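Local coordinates for arginine decarboxylase, A207R protein (Paramecium bursaria Chlorella virus 1, PDB 2NVA) that decarboxylates arginine to agmatine with the help of pyridoxal 5'-phosphate, as a TIM-barrel enzyme of the ornithine decarboxylase-like class, at residues S193-F198 with D240-D245; N183-Y188 with S231-D236; V315-Y320 with V334-L339. All blocks are in the same frame, centred on the assembly; numbering follows the deposited sequence.

Two of the three contacts hold neighbouring helices together within the barrel, and the third builds a hairpin in the separate beta region. Interactions 1 and 2 both pair helix 184-204 with helix 229-241, on the outside of the TIM barrel that binds pyridoxal phosphate. Their centres lie about 14 Å apart and their segments alternate along the chain. Y188 OH of interaction 2 lies 2.7 Å from D240 OD2 of interaction 1, and the rings of Y188 and F241 touch, making one continuous helix-helix seam in the cofactor-binding barrel. Interaction 3 follows later in sequence, its centre about 39 Å from that of interaction 2 and about 51 Å from that of interaction 1, away from the annotated sites.

Interaction 1 (S193-F198 with D240-D245); sequences SSKEAF and DFFPED
K195 and F242 pass one another in opposite directions, the lysine chain running over a face of the phenyl ring. CD of K195 stands over that face, 4.3 Å from the ring centroid of F242 and 20° off its normal, a CH-pi contact. Bends at chi2 and chi4 then carry the amine to the backbone, where NZ of K195 donates to F241 O at 2.9 Å, 20° out of the carbonyl plane. The ammonium is also near E244, although NZ of K195 and OE2 of E244, 4.3 Å apart, are too distant for a salt bridge. The far end of the F242 ring rests against helix 184-204, its CZ 3.5 Å from K195 CA. From there its edge points into the face of F198, a T-shaped pair with planes at 87° and CE1 of F242 3.7 Å from CD1 of F198. K195 thus grips the turn in which helix 229-241 ends, as F242 is the first residue to leave helical geometry. F242 also touches L211 of strand 210-212 and I191 of helix 184-204, so the loop leading to strand 248-251 is packed against both a barrel helix and a barrel strand.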
loop_
_atom_site.group_PDB
_atom_site.type_symbol
_atom_site.label_atom_id
_atom_site.label_comp_id
_atom_site.label_asym_id
_atom_site.label_seq_id
_atom_site.Cartn_x
_atom_site.Cartn_y
_atom_site.Cartn_z
ATOM N N SER A 193 1.685 -34.457 5.575
ATOM C CA SER A 193 0.999 -34.005 6.789
ATOM C C SER A 193 -0.509 -33.936 6.575
ATOM O O SER A 193 -1.288 -34.171 7.503
ATOM C CB SER A 193 1.516 -32.626 7.222
ATOM O OG SER A 193 2.882 -32.699 7.599
ATOM N N SER A 194 -0.913 -33.586 5.357
ATOM C CA SER A 194 -2.323 -33.489 5.009
ATOM C C SER A 194 -2.995 -34.863 5.030
ATOM O O SER A 194 -4.146 -34.985 5.451
ATOM C CB SER A 194 -2.486 -32.843 3.634
ATOM O OG SER A 194 -2.064 -31.487 3.659
ATOM N N LYS A 195 -2.277 -35.889 4.564
ATOM C CA LYS A 195 -2.793 -37.261 4.624
ATOM C C LYS A 195 -3.000 -37.683 6.077
ATOM O O LYS A 195 -3.978 -38.364 6.402
ATOM C CB LYS A 195 -1.859 -38.235 3.898
ATOM C CG LYS A 195 -2.301 -39.716 3.923
ATOM C CD LYS A 195 -3.723 -39.905 3.382
ATOM C CE LYS A 195 -4.150 -41.384 3.443
ATOM N NZ LYS A 195 -3.426 -42.236 2.440
ATOM N N GLU A 196 -2.080 -37.280 6.946
ATOM C CA GLU A 196 -2.200 -37.584 8.367
ATOM C C GLU A 196 -3.416 -36.889 8.967
ATOM O O GLU A 196 -4.112 -37.466 9.801
ATOM C CB GLU A 196 -0.928 -37.196 9.120
ATOM C CG GLU A 196 0.280 -38.056 8.722
ATOM C CD GLU A 196 1.613 -37.518 9.215
ATOM O OE1 GLU A 196 1.664 -36.382 9.761
ATOM O OE2 GLU A 196 2.638 -38.242 9.049
ATOM N N ALA A 197 -3.666 -35.647 8.553
ATOM C CA ALA A 197 -4.870 -34.936 8.995
ATOM C C ALA A 197 -6.156 -35.552 8.415
ATOM O O ALA A 197 -7.185 -35.636 9.091
ATOM C CB ALA A 197 -4.767 -33.449 8.637
ATOM N N PHE A 198 -6.081 -35.970 7.156
ATOM C CA PHE A 198 -7.172 -36.656 6.468
ATOM C C PHE A 198 -7.583 -37.889 7.277
ATOM O O PHE A 198 -8.784 -38.135 7.503
ATOM C CB PHE A 198 -6.650 -37.085 5.100
ATOM C CG PHE A 198 -7.689 -37.198 4.032
ATOM C CD1 PHE A 198 -8.049 -36.082 3.276
ATOM C CD2 PHE A 198 -8.246 -38.443 3.729
ATOM C CE1 PHE A 198 -8.978 -36.186 2.258
ATOM C CE2 PHE A 198 -9.185 -38.566 2.701
ATOM C CZ PHE A 198 -9.540 -37.413 1.962
ATOM N N ASP A 240 1.976 -40.826 -3.764
ATOM C CA ASP A 240 2.428 -41.545 -2.568
ATOM C C ASP A 240 1.382 -41.544 -1.462
ATOM O O ASP A 240 1.267 -42.532 -0.715
ATOM C CB ASP A 240 3.725 -40.943 -2.020
ATOM C CG ASP A 240 4.924 -41.246 -2.881
ATOM O OD1 ASP A 240 4.807 -42.075 -3.823
ATOM O OD2 ASP A 240 6.002 -40.678 -2.599
ATOM N N PHE A 241 0.627 -40.448 -1.350
ATOM C CA PHE A 241 -0.287 -40.264 -0.213
ATOM C C PHE A 241 -1.768 -40.214 -0.539
ATOM O O PHE A 241 -2.593 -40.515 0.319
ATOM C CB PHE A 241 0.108 -39.027 0.607
ATOM C CG PHE A 241 1.525 -39.067 1.073
ATOM C CD1 PHE A 241 1.909 -39.950 2.089
ATOM C CD2 PHE A 241 2.489 -38.250 0.482
ATOM C CE1 PHE A 241 3.226 -40.002 2.517
ATOM C CE2 PHE A 241 3.809 -38.289 0.911
ATOM C CZ PHE A 241 4.178 -39.174 1.933
ATOM N N PHE A 242 -2.108 -39.819 -1.764
ATOM C CA PHE A 242 -3.492 -39.766 -2.188
ATOM C C PHE A 242 -3.675 -40.459 -3.552
ATOM O O PHE A 242 -4.201 -39.841 -4.498
ATOM C CB PHE A 242 -3.982 -38.309 -2.255
ATOM C CG PHE A 242 -4.025 -37.603 -0.920
ATOM C CD1 PHE A 242 -5.199 -37.566 -0.181
ATOM C CD2 PHE A 242 -2.905 -36.944 -0.422
ATOM C CE1 PHE A 242 -5.252 -36.892 1.044
ATOM C CE2 PHE A 242 -2.941 -36.286 0.799
ATOM C CZ PHE A 242 -4.123 -36.252 1.530
ATOM N N PRO A 243 -3.267 -41.751 -3.652
ATOM C CA PRO A 243 -3.391 -42.468 -4.930
ATOM C C PRO A 243 -4.836 -42.717 -5.426
ATOM O O PRO A 243 -5.039 -42.908 -6.641
ATOM C CB PRO A 243 -2.673 -43.800 -4.663
ATOM C CG PRO A 243 -2.729 -43.992 -3.201
ATOM C CD PRO A 243 -2.677 -42.608 -2.597
ATOM N N GLU A 244 -5.817 -42.694 -4.517
ATOM C CA GLU A 244 -7.205 -43.126 -4.813
ATOM C C GLU A 244 -7.914 -42.140 -5.731
ATOM O O GLU A 244 -7.798 -40.923 -5.580
ATOM C CB GLU A 244 -8.059 -43.311 -3.534
ATOM C CG GLU A 244 -7.312 -43.740 -2.274
ATOM C CD GLU A 244 -6.363 -42.663 -1.807
ATOM O OE1 GLU A 244 -5.532 -42.240 -2.624
ATOM O OE2 GLU A 244 -6.446 -42.195 -0.644
ATOM N N ASP A 245 -8.685 -42.693 -6.662
ATOM C CA ASP A 245 -9.478 -41.882 -7.565
ATOM C C ASP A 245 -10.665 -41.276 -6.823
ATOM O O ASP A 245 -11.370 -40.438 -7.389
#

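Interaction 2 (N183-Y188 with S231-D236); sequences NPEAYY and SDYIND
Y188 and Y233 both carry CG anti to the backbone N (chi1 -168° in Y188), and these torsions send their rings into the space between the two helices. The Y188 and Y233 side chains cross at about a right angle, yet the rings end up near parallel, planes 27° apart and centroids 5.1 Å apart. They are slid so far that they barely overlap: CD1 of Y188 lies over the face of Y233, while the phenol oxygen of Y233 lies over the face of Y188. Y233 is the long arm of the contact. Its CD2 abuts CB of P184 at 3.6 Å, P184 O lies at its ring edge, and its OH makes a weak hydrogen bond of 3.3 Å to OE2 of E185. On the buried side, CD1 of I234 sits over the face of Y187, 4.1 Å from the ring centroid. The side chain of Y187 lies about 4 Å from the cofactor-binding G216, so this layer backs the pyridoxal phosphate site. The helices run almost parallel at 17°, as neighbouring helices of a beta/alpha barrel do, and the axes of 184-188 and 231-236 approach to 8.7 Å. Stronger polar bonds lie beyond this pair of segments: E185 forms a salt bridge with R189, Y187 OH bonds to G215 O and Y188 OH to D240. With the phenol-carboxylate bond weak, adhesion is therefore mainly apolar and aromatic.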
loop_
_atom_site.group_PDB
_atom_site.type_symbol
_atom_site.label_atom_id
_atom_site.label_comp_id
_atom_site.label_asym_id
_atom_site.label_seq_id
_atom_site.Cartn_x
_atom_site.Cartn_y
_atom_site.Cartn_z
ATOM N N ASN A 183 10.397 -24.452 -3.411
ATOM C CA ASN A 183 10.897 -25.545 -2.592
ATOM C C ASN A 183 9.982 -26.765 -2.743
ATOM O O ASN A 183 8.950 -26.844 -2.054
ATOM C CB ASN A 183 10.935 -25.074 -1.126
ATOM C CG ASN A 183 11.407 -26.156 -0.146
ATOM O OD1 ASN A 183 11.520 -25.894 1.051
ATOM N ND2 ASN A 183 11.673 -27.345 -0.634
ATOM N N PRO A 184 10.341 -27.718 -3.631
ATOM C CA PRO A 184 9.438 -28.861 -3.845
ATOM C C PRO A 184 9.234 -29.762 -2.613
ATOM O O PRO A 184 8.157 -30.337 -2.446
ATOM C CB PRO A 184 10.110 -29.629 -4.989
ATOM C CG PRO A 184 11.566 -29.270 -4.863
ATOM C CD PRO A 184 11.555 -27.819 -4.474
ATOM N N GLU A 185 10.258 -29.877 -1.765
ATOM C CA GLU A 185 10.188 -30.674 -0.530
ATOM C C GLU A 185 9.137 -30.144 0.450
ATOM O O GLU A 185 8.505 -30.915 1.177
ATOM C CB GLU A 185 11.572 -30.718 0.119
ATOM C CG GLU A 185 11.697 -31.617 1.335
ATOM C CD GLU A 185 11.711 -33.100 1.025
ATOM O OE1 GLU A 185 10.997 -33.855 1.728
ATOM O OE2 GLU A 185 12.462 -33.548 0.116
ATOM N N ALA A 186 8.943 -28.828 0.456
ATOM C CA ALA A 186 7.913 -28.221 1.279
ATOM C C ALA A 186 6.523 -28.758 0.922
ATOM O O ALA A 186 5.726 -29.020 1.814
ATOM C CB ALA A 186 7.952 -26.698 1.155
ATOM N N TYR A 187 6.233 -28.900 -0.375
ATOM C CA TYR A 187 4.947 -29.433 -0.835
ATOM C C TYR A 187 4.806 -30.912 -0.517
ATOM O O TYR A 187 3.734 -31.356 -0.091
ATOM C CB TYR A 187 4.743 -29.202 -2.331
ATOM C CG TYR A 187 4.456 -27.759 -2.660
ATOM C CD1 TYR A 187 3.141 -27.308 -2.832
ATOM C CD2 TYR A 187 5.497 -26.832 -2.776
ATOM C CE1 TYR A 187 2.874 -25.962 -3.122
ATOM C CE2 TYR A 187 5.234 -25.495 -3.066
ATOM C CZ TYR A 187 3.928 -25.068 -3.235
ATOM O OH TYR A 187 3.682 -23.744 -3.526
ATOM N N TYR A 188 5.891 -31.659 -0.711
ATOM C CA TYR A 188 5.903 -33.071 -0.376
ATOM C C TYR A 188 5.549 -33.286 1.106
ATOM O O TYR A 188 4.661 -34.069 1.424
ATOM C CB TYR A 188 7.264 -33.693 -0.694
ATOM C CG TYR A 188 7.209 -35.204 -0.628
ATOM C CD1 TYR A 188 7.010 -35.959 -1.780
ATOM C CD2 TYR A 188 7.311 -35.868 0.588
ATOM C CE1 TYR A 188 6.919 -37.354 -1.732
ATOM C CE2 TYR A 188 7.238 -37.278 0.653
ATOM C CZ TYR A 188 7.033 -38.007 -0.516
ATOM O OH TYR A 188 6.960 -39.389 -0.473
ATOM N N SER A 231 6.112 -29.358 -10.142
ATOM C CA SER A 231 4.973 -30.198 -10.485
ATOM C C SER A 231 5.259 -31.695 -10.404
ATOM O O SER A 231 4.437 -32.439 -9.887
ATOM C CB SER A 231 4.406 -29.817 -11.859
ATOM O OG SER A 231 5.350 -30.063 -12.894
ATOM N N ASP A 232 6.416 -32.136 -10.903
ATOM C CA ASP A 232 6.808 -33.556 -10.827
ATOM C C ASP A 232 6.827 -34.049 -9.394
ATOM O O ASP A 232 6.335 -35.145 -9.081
ATOM C CB ASP A 232 8.210 -33.767 -11.416
ATOM C CG ASP A 232 8.250 -33.560 -12.899
ATOM O OD1 ASP A 232 7.178 -33.728 -13.542
ATOM O OD2 ASP A 232 9.351 -33.227 -13.434
ATOM N N TYR A 233 7.386 -33.231 -8.511
ATOM C CA TYR A 233 7.499 -33.641 -7.122
ATOM C C TYR A 233 6.163 -33.589 -6.381
ATOM O O TYR A 233 5.875 -34.463 -5.566
ATOM C CB TYR A 233 8.601 -32.849 -6.406
ATOM C CG TYR A 233 9.260 -33.611 -5.274
ATOM C CD1 TYR A 233 9.746 -34.911 -5.461
ATOM C CD2 TYR A 233 9.390 -33.031 -4.010
ATOM C CE1 TYR A 233 10.363 -35.619 -4.396
ATOM C CE2 TYR A 233 10.000 -33.711 -2.958
ATOM C CZ TYR A 233 10.484 -34.980 -3.138
ATOM O OH TYR A 233 11.073 -35.648 -2.056
ATOM N N ILE A 234 5.347 -32.577 -6.671
ATOM C CA ILE A 234 3.987 -32.501 -6.126
ATOM C C ILE A 234 3.184 -33.722 -6.580
ATOM O O ILE A 234 2.513 -34.348 -5.769
ATOM C CB ILE A 234 3.280 -31.184 -6.540
ATOM C CG1 ILE A 234 3.858 -29.995 -5.751
ATOM C CG2 ILE A 234 1.758 -31.288 -6.379
ATOM C CD1 ILE A 234 3.479 -28.611 -6.322
ATOM N N ASN A 235 3.278 -34.069 -7.866
ATOM C CA ASN A 235 2.599 -35.267 -8.384
ATOM C C ASN A 235 3.081 -36.570 -7.758
ATOM O O ASN A 235 2.280 -37.487 -7.570
ATOM C CB ASN A 235 2.671 -35.332 -9.913
ATOM C CG ASN A 235 1.867 -34.209 -10.581
ATOM O OD1 ASN A 235 0.930 -33.672 -9.988
ATOM N ND2 ASN A 235 2.236 -33.858 -11.811
ATOM N N ASP A 236 4.374 -36.647 -7.427
ATOM C CA ASP A 236 4.918 -37.811 -6.696
ATOM C C ASP A 236 4.288 -37.914 -5.319
ATOM O O ASP A 236 3.927 -38.997 -4.868
ATOM C CB ASP A 236 6.439 -37.707 -6.534
ATOM C CG ASP A 236 7.189 -37.929 -7.827
ATOM O OD1 ASP A 236 6.642 -38.607 -8.744
ATOM O OD2 ASP A 236 8.362 -37.447 -7.933
#

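Interaction 3 (V315-Y320 with V334-L339); sequences VPSVLY and VALPEL
L319 reaches across to V334 and L336 on the partner strand, and its side chain can be followed atom by atom. CB leaves the backbone toward the other strand, and with CG anti to the carbonyl carbon (chi1 -45°) the branch point of L319 comes 4.0 Å from CG1 of V334. There the chain forks. CD1 stays beside the same valine methyl, whereas CD2 of L319 goes on to CD1 of L336, also at 4.0 Å, and the leucine crosses both partners at about a right angle. CG and CD1 thus meet V334, and CD2 meets L336, giving a small apolar cluster. S317, V315, V334 and L336 share one face of the sheet.

The backbones form an antiparallel hairpin ladder in the mixed beta sheet, outside the TIM barrel. The hydrogen-bonded pair V315 and L336 exchanges two nearly straight bonds, V315 N to L336 O at 2.7 Å and L336 N to V315 O at 3.1 Å. In the pair S317 and V334, the bond from V334 N is moderately straight at 158°, but the one from S317 N to V334 O is bent to 136°. Between them, P316 faces A335 as a non-hydrogen-bonded pair, where proline's lack of an N-H costs this hairpin pair nothing.

A water, 2.7 Å from S317 OG, donates to P337 O at 2.6 Å and so links the serine to the carbonyl of P337. Beyond it E338 turns to K271 in a salt bridge, while strand 277-282 flanks 314-320 on its other edge. Chemically, the four backbone bonds set the register, and the shared face is mainly apolar, its one hydroxyl, that of S317, bridged by the water to P337 O.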
loop_
_atom_site.group_PDB
_atom_site.type_symbol
_atom_site.label_atom_id
_atom_site.label_comp_id
_atom_site.label_asym_id
_atom_site.label_seq_id
_atom_site.Cartn_x
_atom_site.Cartn_y
_atom_site.Cartn_z
ATOM N N VAL A 315 25.082 2.940 -17.891
ATOM C CA VAL A 315 25.488 3.839 -16.810
ATOM C C VAL A 315 24.787 3.426 -15.514
ATOM O O VAL A 315 23.734 2.786 -15.558
ATOM C CB VAL A 315 25.210 5.323 -17.161
ATOM C CG1 VAL A 315 26.086 5.773 -18.349
ATOM C CG2 VAL A 315 23.713 5.563 -17.450
ATOM N N PRO A 316 25.380 3.767 -14.352
ATOM C CA PRO A 316 24.718 3.338 -13.115
ATOM C C PRO A 316 23.473 4.189 -12.845
ATOM O O PRO A 316 23.561 5.415 -12.810
ATOM C CB PRO A 316 25.787 3.527 -12.036
ATOM C CG PRO A 316 26.842 4.419 -12.652
ATOM C CD PRO A 316 26.639 4.502 -14.118
ATOM N N SER A 317 22.335 3.520 -12.686
ATOM C CA SER A 317 21.027 4.181 -12.657
ATOM C C SER A 317 20.284 3.888 -11.363
ATOM O O SER A 317 20.453 2.816 -10.769
ATOM C CB SER A 317 20.187 3.708 -13.855
ATOM O OG SER A 317 20.910 3.907 -15.069
ATOM N N VAL A 318 19.448 4.834 -10.947
ATOM C CA VAL A 318 18.558 4.632 -9.798
ATOM C C VAL A 318 17.145 4.928 -10.295
ATOM O O VAL A 318 16.908 5.987 -10.881
ATOM C CB VAL A 318 18.911 5.558 -8.606
ATOM C CG1 VAL A 318 18.118 5.151 -7.367
ATOM C CG2 VAL A 318 20.393 5.500 -8.311
ATOM N N LEU A 319 16.216 3.999 -10.072
ATOM C CA LEU A 319 14.839 4.184 -10.535
ATOM C C LEU A 319 13.920 4.532 -9.370
ATOM O O LEU A 319 13.614 3.675 -8.534
ATOM C CB LEU A 319 14.332 2.938 -11.266
ATOM C CG LEU A 319 15.299 2.319 -12.284
ATOM C CD1 LEU A 319 14.652 1.109 -12.942
ATOM C CD2 LEU A 319 15.774 3.334 -13.358
ATOM N N TYR A 320 13.509 5.798 -9.315
ATOM C CA TYR A 320 12.639 6.298 -8.237
ATOM C C TYR A 320 11.171 6.316 -8.611
ATOM O O TYR A 320 10.835 6.586 -9.760
ATOM C CB TYR A 320 13.036 7.717 -7.853
ATOM C CG TYR A 320 14.314 7.805 -7.066
ATOM C CD1 TYR A 320 14.384 7.296 -5.762
ATOM C CD2 TYR A 320 15.448 8.409 -7.604
ATOM C CE1 TYR A 320 15.546 7.384 -5.012
ATOM C CE2 TYR A 320 16.628 8.504 -6.861
ATOM C CZ TYR A 320 16.662 7.976 -5.564
ATOM O OH TYR A 320 17.800 8.046 -4.798
ATOM N N VAL A 334 20.807 -0.091 -10.920
ATOM C CA VAL A 334 20.753 -0.945 -12.103
ATOM C C VAL A 334 21.535 -0.291 -13.249
ATOM O O VAL A 334 21.455 0.918 -13.450
ATOM C CB VAL A 334 19.273 -1.267 -12.509
ATOM C CG1 VAL A 334 18.480 0.027 -12.783
ATOM C CG2 VAL A 334 19.216 -2.248 -13.716
ATOM N N ALA A 335 22.295 -1.095 -13.987
ATOM C CA ALA A 335 23.029 -0.582 -15.142
ATOM C C ALA A 335 22.084 -0.532 -16.349
ATOM O O ALA A 335 21.438 -1.535 -16.688
ATOM C CB ALA A 335 24.223 -1.476 -15.434
ATOM N N LEU A 336 21.999 0.636 -16.989
ATOM C CA LEU A 336 21.099 0.829 -18.132
ATOM C C LEU A 336 21.730 1.813 -19.115
ATOM O O LEU A 336 22.553 2.621 -18.702
ATOM C CB LEU A 336 19.742 1.389 -17.652
ATOM C CG LEU A 336 18.771 0.503 -16.854
ATOM C CD1 LEU A 336 17.576 1.335 -16.366
ATOM C CD2 LEU A 336 18.299 -0.693 -17.678
ATOM N N PRO A 337 21.322 1.771 -20.400
ATOM C CA PRO A 337 21.640 2.865 -21.294
ATOM C C PRO A 337 21.097 4.159 -20.672
ATOM O O PRO A 337 20.099 4.112 -19.940
ATOM C CB PRO A 337 20.855 2.515 -22.567
ATOM C CG PRO A 337 20.719 1.024 -22.531
ATOM C CD PRO A 337 20.520 0.720 -21.069
ATOM N N GLU A 338 21.741 5.283 -20.942
ATOM C CA GLU A 338 21.231 6.555 -20.455
ATOM C C GLU A 338 19.786 6.779 -20.921
ATOM O O GLU A 338 19.459 6.551 -22.092
ATOM C CB GLU A 338 22.108 7.731 -20.904
ATOM C CG GLU A 338 21.663 9.039 -20.263
ATOM C CD GLU A 338 22.584 10.204 -20.557
ATOM O OE1 GLU A 338 23.648 10.011 -21.207
ATOM O OE2 GLU A 338 22.246 11.325 -20.124
ATOM N N LEU A 339 18.926 7.213 -20.000
ATOM C CA LEU A 339 17.531 7.496 -20.340
ATOM C C LEU A 339 17.302 9.014 -20.355
ATOM O O LEU A 339 18.107 9.771 -19.802
ATOM C CB LEU A 339 16.595 6.846 -19.319
ATOM C CG LEU A 339 16.742 5.349 -19.047
ATOM C CD1 LEU A 339 15.869 4.930 -17.867
ATOM C CD2 LEU A 339 16.373 4.561 -20.275
HETATM O O HOH W 1 20.352 5.043 -17.502
#